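Local coordinates for nucleoporin NUP159 (Saccharomyces cerevisiae, PDB 1XIP), which serves as a component of the nuclear pore complex, its N-terminal beta-propeller domain functioning in mRNA export by tethering the helicase Dbp5 to the pore, at residues Gly57-Val62 with Lys82-Ile87; Leu228-Asn233 with Gln246-Ile251. One frame throughout, in Å; residues are numbered along the deposited sequence.

Contact 1: Gly57-Val62 with Lys82-Ile87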
loop_
_atom_site.group_PDB
_atom_site.type_symbol
_atom_site.label_atom_id
_atom_site.label_comp_id
_atom_site.label_asym_id
_atom_site.label_seq_id
_atom_site.Cartn_x
_atom_site.Cartn_y
_atom_site.Cartn_z
ATOM N N GLY A 57 -10.333 -12.715 4.627
ATOM C CA GLY A 57 -10.652 -14.097 4.983
ATOM C C GLY A 57 -11.345 -14.917 3.900
ATOM O O GLY A 57 -12.351 -15.562 4.171
ATOM N N SER A 58 -10.821 -14.904 2.674
ATOM C CA SER A 58 -11.388 -15.726 1.598
ATOM C C SER A 58 -12.720 -15.232 0.994
ATOM O O SER A 58 -13.178 -15.801 0.008
ATOM C CB SER A 58 -11.555 -17.198 2.029
ATOM O OG SER A 58 -10.308 -17.817 2.303
ATOM N N LYS A 59 -13.335 -14.199 1.567
ATOM C CA LYS A 59 -14.530 -13.593 0.971
ATOM C C LYS A 59 -14.191 -12.274 0.302
ATOM O O LYS A 59 -13.648 -11.364 0.945
ATOM C CB LYS A 59 -15.606 -13.366 2.033
ATOM C CG LYS A 59 -16.981 -13.085 1.477
ATOM C CD LYS A 59 -17.807 -12.290 2.468
ATOM C CE LYS A 59 -19.180 -12.933 2.778
ATOM N NZ LYS A 59 -20.205 -11.934 3.302
ATOM N N ALA A 60 -14.483 -12.180 -0.996
ATOM C CA ALA A 60 -14.387 -10.926 -1.753
ATOM C C ALA A 60 -15.773 -10.305 -1.987
ATOM O O ALA A 60 -16.735 -11.016 -2.244
ATOM C CB ALA A 60 -13.695 -11.178 -3.076
ATOM N N VAL A 61 -15.875 -8.983 -1.917
ATOM C CA VAL A 61 -17.174 -8.316 -2.170
ATOM C C VAL A 61 -17.066 -7.022 -2.973
ATOM O O VAL A 61 -16.131 -6.259 -2.799
ATOM C CB VAL A 61 -17.976 -7.985 -0.826
ATOM C CG1 VAL A 61 -18.321 -9.232 -0.064
ATOM C CG2 VAL A 61 -17.209 -7.013 0.065
ATOM N N VAL A 62 -18.048 -6.770 -3.827
ATOM C CA VAL A 62 -18.293 -5.429 -4.360
ATOM C C VAL A 62 -19.583 -4.880 -3.707
ATOM O O VAL A 62 -20.553 -5.602 -3.589
ATOM C CB VAL A 62 -18.436 -5.497 -5.885
ATOM C CG1 VAL A 62 -18.789 -4.164 -6.470
ATOM C CG2 VAL A 62 -17.154 -5.970 -6.477
ATOM N N LYS A 82 -23.465 -5.981 -3.480
ATOM C CA LYS A 82 -24.011 -6.152 -4.820
ATOM C C LYS A 82 -23.608 -7.508 -5.362
ATOM O O LYS A 82 -24.353 -8.130 -6.119
ATOM C CB LYS A 82 -23.510 -5.072 -5.790
ATOM C CG LYS A 82 -23.747 -3.621 -5.377
ATOM C CD LYS A 82 -25.199 -3.369 -4.927
ATOM C CE LYS A 82 -25.999 -2.663 -6.034
ATOM N NZ LYS A 82 -27.468 -2.860 -5.917
ATOM N N TRP A 83 -22.409 -7.942 -4.986
ATOM C CA TRP A 83 -21.818 -9.180 -5.473
ATOM C C TRP A 83 -20.858 -9.726 -4.438
ATOM O O TRP A 83 -20.279 -8.970 -3.684
ATOM C CB TRP A 83 -21.076 -8.901 -6.753
ATOM C CG TRP A 83 -20.201 -9.999 -7.249
ATOM C CD1 TRP A 83 -20.539 -10.954 -8.154
ATOM C CD2 TRP A 83 -18.821 -10.222 -6.931
ATOM N NE1 TRP A 83 -19.463 -11.773 -8.405
ATOM C CE2 TRP A 83 -18.394 -11.342 -7.669
ATOM C CE3 TRP A 83 -17.894 -9.590 -6.082
ATOM C CZ2 TRP A 83 -17.099 -11.847 -7.589
ATOM C CZ3 TRP A 83 -16.596 -10.105 -5.997
ATOM C CH2 TRP A 83 -16.219 -11.218 -6.749
ATOM N N GLU A 84 -20.708 -11.044 -4.394
ATOM C CA GLU A 84 -19.727 -11.689 -3.515
ATOM C C GLU A 84 -19.310 -13.064 -4.032
ATOM O O GLU A 84 -20.066 -13.748 -4.720
ATOM C CB GLU A 84 -20.245 -11.796 -2.084
ATOM C CG GLU A 84 -21.182 -12.963 -1.868
ATOM C CD GLU A 84 -20.782 -13.832 -0.687
ATOM O OE1 GLU A 84 -21.461 -13.737 0.379
ATOM O OE2 GLU A 84 -19.794 -14.602 -0.811
ATOM N N LYS A 85 -18.092 -13.453 -3.696
ATOM C CA LYS A 85 -17.568 -14.737 -4.087
ATOM C C LYS A 85 -16.494 -15.142 -3.108
ATOM O O LYS A 85 -15.664 -14.336 -2.723
ATOM C CB LYS A 85 -16.972 -14.667 -5.489
ATOM C CG LYS A 85 -16.385 -15.978 -5.959
ATOM C CD LYS A 85 -16.024 -15.965 -7.415
ATOM C CE LYS A 85 -15.328 -17.250 -7.790
ATOM N NZ LYS A 85 -16.199 -18.429 -7.550
ATOM N N GLU A 86 -16.518 -16.401 -2.710
ATOM C CA GLU A 86 -15.446 -16.987 -1.936
ATOM C C GLU A 86 -14.227 -17.195 -2.846
ATOM O O GLU A 86 -14.284 -17.965 -3.801
ATOM C CB GLU A 86 -15.919 -18.308 -1.331
ATOM C CG GLU A 86 -14.882 -19.043 -0.498
ATOM C CD GLU A 86 -15.215 -19.051 0.988
ATOM O OE1 GLU A 86 -15.775 -18.026 1.497
ATOM O OE2 GLU A 86 -14.905 -20.080 1.649
ATOM N N ILE A 87 -13.151 -16.460 -2.571
ATOM C CA ILE A 87 -11.865 -16.657 -3.233
ATOM C C ILE A 87 -10.768 -16.647 -2.164
ATOM O O ILE A 87 -10.496 -15.611 -1.551
ATOM C CB ILE A 87 -11.582 -15.569 -4.301
ATOM C CG1 ILE A 87 -12.865 -15.163 -5.027
ATOM C CG2 ILE A 87 -10.532 -16.070 -5.301
ATOM C CD1 ILE A 87 -12.750 -13.920 -5.895
#
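Ser58 to Val62 pair with Lys82 to Ile87 as antiparallel neighbours at the edge of a four-stranded sheet, with 83-86 as its edge strand. Ala60 and Lys85 form a reciprocal hydrogen-bonded pair, Ala60 N reaching Lys85 O at 3.0 Å; two residues on, Val62 N bonds to Trp83 O, while Val61 and Glu84 between them are a non-hydrogen-bonded pair. At the far end, Ile87 N meets Ser58 O at 2.7 Å, a bent bond (131° at the hydrogen). The opposite end is irregular, because Val62 O accepts from two donors, Lys82 N at 2.9 Å and Trp83 N at 3.3 Å. Two residues thus face one, a classic beta bulge.

Such a pair is the outer half of a propeller blade, here in the NUP159/214 beta-propeller, and its two faces do different work. Ala60, Val62, Trp83 and Lys85 share one face, where the six-membered part of the indole turns toward the partner strand. Trp83 CE3 lies 3.7 Å from Val62 CG2, and Val62 N is also at the ring edge, in its plane, while Lys85 N sits above one face of the ring, offset toward the rim. Ile87 CD1 touches Ala60 CB at 4.0 Å beyond. Leu111, which meets Val62 and Trp83, and Phe119, which meets Lys85 and Ile87, belong to the following blade, so this face is an interface between blades.

Lys59, Val61, Glu84 and Glu86 occupy the other face. Glu84 CB packs 3.8 Å from Val61 CG1; beyond it, CG set between the backbone N and the carbonyl carbon (chi1 81°) and a bend at chi2 bring the carboxylate beside the Lys59 chain, in a long salt bridge, Lys59 NZ to Glu84 OE1 at 3.7 Å.

Contact 2: Leu228-Asn233 with Gln246-Ile251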
loop_
_atom_site.group_PDB
_atom_site.type_symbol
_atom_site.label_atom_id
_atom_site.label_comp_id
_atom_site.label_asym_id
_atom_site.label_seq_id
_atom_site.Cartn_x
_atom_site.Cartn_y
_atom_site.Cartn_z
ATOM N N LEU A 228 10.837 6.685 -0.250
ATOM C CA LEU A 228 10.928 6.156 1.086
ATOM C C LEU A 228 11.290 4.694 0.939
ATOM O O LEU A 228 10.603 3.950 0.240
ATOM C CB LEU A 228 9.583 6.328 1.785
ATOM C CG LEU A 228 9.324 6.006 3.259
ATOM C CD1 LEU A 228 8.197 5.033 3.364
ATOM C CD2 LEU A 228 10.528 5.509 3.994
ATOM N N ALA A 229 12.395 4.296 1.566
ATOM C CA ALA A 229 12.899 2.921 1.489
ATOM C C ALA A 229 12.929 2.282 2.857
ATOM O O ALA A 229 13.175 2.953 3.854
ATOM C CB ALA A 229 14.281 2.907 0.890
ATOM N N VAL A 230 12.699 0.979 2.910
ATOM C CA VAL A 230 12.813 0.274 4.175
ATOM C C VAL A 230 13.710 -0.949 4.069
ATOM O O VAL A 230 13.667 -1.678 3.076
ATOM C CB VAL A 230 11.448 -0.105 4.768
ATOM C CG1 VAL A 230 11.629 -0.640 6.194
ATOM C CG2 VAL A 230 10.495 1.095 4.765
ATOM N N PHE A 231 14.539 -1.137 5.094
ATOM C CA PHE A 231 15.431 -2.278 5.205
ATOM C C PHE A 231 15.201 -2.926 6.559
ATOM O O PHE A 231 14.962 -2.235 7.553
ATOM C CB PHE A 231 16.890 -1.837 5.073
ATOM C CG PHE A 231 17.171 -1.078 3.822
ATOM C CD1 PHE A 231 17.391 -1.752 2.617
ATOM C CD2 PHE A 231 17.187 0.316 3.832
ATOM C CE1 PHE A 231 17.633 -1.054 1.427
ATOM C CE2 PHE A 231 17.419 1.039 2.648
ATOM C CZ PHE A 231 17.648 0.349 1.432
ATOM N N GLY A 232 15.260 -4.250 6.605
ATOM C CA GLY A 232 14.978 -4.962 7.832
ATOM C C GLY A 232 15.152 -6.445 7.659
ATOM O O GLY A 232 15.544 -6.910 6.589
ATOM N N ASN A 233 14.863 -7.190 8.720
ATOM C CA ASN A 233 15.060 -8.629 8.730
ATOM C C ASN A 233 14.162 -9.301 7.710
ATOM O O ASN A 233 13.082 -8.797 7.388
ATOM C CB ASN A 233 14.823 -9.198 10.131
ATOM C CG ASN A 233 13.444 -8.853 10.682
ATOM O OD1 ASN A 233 13.072 -7.688 10.785
ATOM N ND2 ASN A 233 12.684 -9.875 11.045
ATOM N N GLN A 246 13.317 -2.799 11.606
ATOM C CA GLN A 246 13.342 -2.100 10.325
ATOM C C GLN A 246 13.933 -0.698 10.387
ATOM O O GLN A 246 13.736 0.023 11.362
ATOM C CB GLN A 246 11.927 -2.024 9.766
ATOM C CG GLN A 246 11.482 -3.281 9.074
ATOM C CD GLN A 246 10.003 -3.288 8.800
ATOM O OE1 GLN A 246 9.373 -2.245 8.821
ATOM N NE2 GLN A 246 9.438 -4.466 8.552
ATOM N N LYS A 247 14.624 -0.302 9.327
ATOM C CA LYS A 247 15.090 1.068 9.203
ATOM C C LYS A 247 14.481 1.771 8.004
ATOM O O LYS A 247 14.512 1.251 6.893
ATOM C CB LYS A 247 16.608 1.101 9.125
ATOM C CG LYS A 247 17.266 0.874 10.458
ATOM C CD LYS A 247 18.743 1.134 10.395
ATOM C CE LYS A 247 19.367 1.028 11.764
ATOM N NZ LYS A 247 19.068 2.238 12.574
HETATM N N MSE A 248 13.926 2.959 8.236
HETATM C CA MSE A 248 13.326 3.744 7.154
HETATM C C MSE A 248 14.172 4.931 6.749
HETATM O O MSE A 248 14.702 5.644 7.594
HETATM C CB MSE A 248 11.914 4.223 7.491
HETATM C CG MSE A 248 11.422 3.848 8.856
HETATM SE SE MSE A 248 10.864 1.968 8.997
HETATM C CE MSE A 248 9.149 2.088 8.106
ATOM N N TYR A 249 14.275 5.144 5.440
ATOM C CA TYR A 249 15.049 6.243 4.908
ATOM C C TYR A 249 14.257 7.028 3.883
ATOM O O TYR A 249 13.596 6.454 3.026
ATOM C CB TYR A 249 16.343 5.726 4.286
ATOM C CG TYR A 249 17.302 5.144 5.292
ATOM C CD1 TYR A 249 18.294 5.928 5.878
ATOM C CD2 TYR A 249 17.220 3.807 5.665
ATOM C CE1 TYR A 249 19.171 5.382 6.795
ATOM C CE2 TYR A 249 18.079 3.269 6.577
ATOM C CZ TYR A 249 19.054 4.046 7.138
ATOM O OH TYR A 249 19.920 3.467 8.052
ATOM N N ILE A 250 14.322 8.344 3.989
ATOM C CA ILE A 250 13.850 9.219 2.942
ATOM C C ILE A 250 15.026 9.547 2.017
ATOM O O ILE A 250 16.062 10.024 2.461
ATOM C CB ILE A 250 13.273 10.490 3.549
ATOM C CG1 ILE A 250 12.171 10.161 4.579
ATOM C CG2 ILE A 250 12.807 11.442 2.447
ATOM C CD1 ILE A 250 10.809 9.831 3.982
ATOM N N ILE A 251 14.875 9.251 0.739
ATOM C CA ILE A 251 15.891 9.559 -0.234
ATOM C C ILE A 251 15.397 10.715 -1.088
ATOM O O ILE A 251 14.387 10.583 -1.782
ATOM C CB ILE A 251 16.181 8.339 -1.101
ATOM C CG1 ILE A 251 16.732 7.201 -0.245
ATOM C CG2 ILE A 251 17.159 8.694 -2.222
ATOM C CD1 ILE A 251 16.256 5.811 -0.681
#
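Phe231 O takes the shortest bond between Leu228-Asn233 and Gln246-Ile251, from Lys247 N at 2.6 Å, nearly straight at the hydrogen (169°); Gln246 CA leans on the same oxygen. Ala229 and Tyr249 exchange a reciprocal pair, with Ala229 N to Tyr249 O at 2.9 Å. On one face Phe231 and Tyr249 cross at about a right angle, Tyr249 CD2 coming to the phenyl edge, in its plane, at 3.9 Å from Phe231 CD2. On the other, selenomethionine Met248 runs alongside Val230, its CE 3.7 Å from Val230 CG2, and Met279 meets both side chains. Gln246, its chain extended beyond CG (chi2 168°), passes obliquely across Val230 with OE1 3.8 Å from Val230 CG1, and Gly232 leaves room for Gln246 CG. Replacing Gln246 by alanine would probably open a gap beside Val230 CG1 and deprive Pro269 and Cys301 of a neighbour. Lys247 directs its amine to Glu262 on the next strand. Phe231 and Gly232 are the Phe-Gly pair of an FG repeat (Ala229-Gly232), yet the phenylalanine is buried against Phe184 of the preceding blade. The segments form the middle two of a propeller blade's four antiparallel strands.

How the contacts relate
Both contacts illustrate how a beta-propeller is built by repeating one antiparallel pairing in separate blades. Contact 1 comes first along the chain and is complete before contact 2 begins. They share no strand or sheet: three four-stranded sheets, formed by residues 90-124, 129-165 and 167-200, intervene in sequence. Their centres are about 34 Å apart, their nearest atoms about 22 Å, and they lie on opposite sides of the centre of the chain. Contact 1 joins the third strand of its blade to the outermost one, whereas contact 2 joins two interior strands and is more deeply buried. Both belong to one Dbp5-interacting propeller domain, closed where strand 18-26 pairs with the C-terminal strand 374-381.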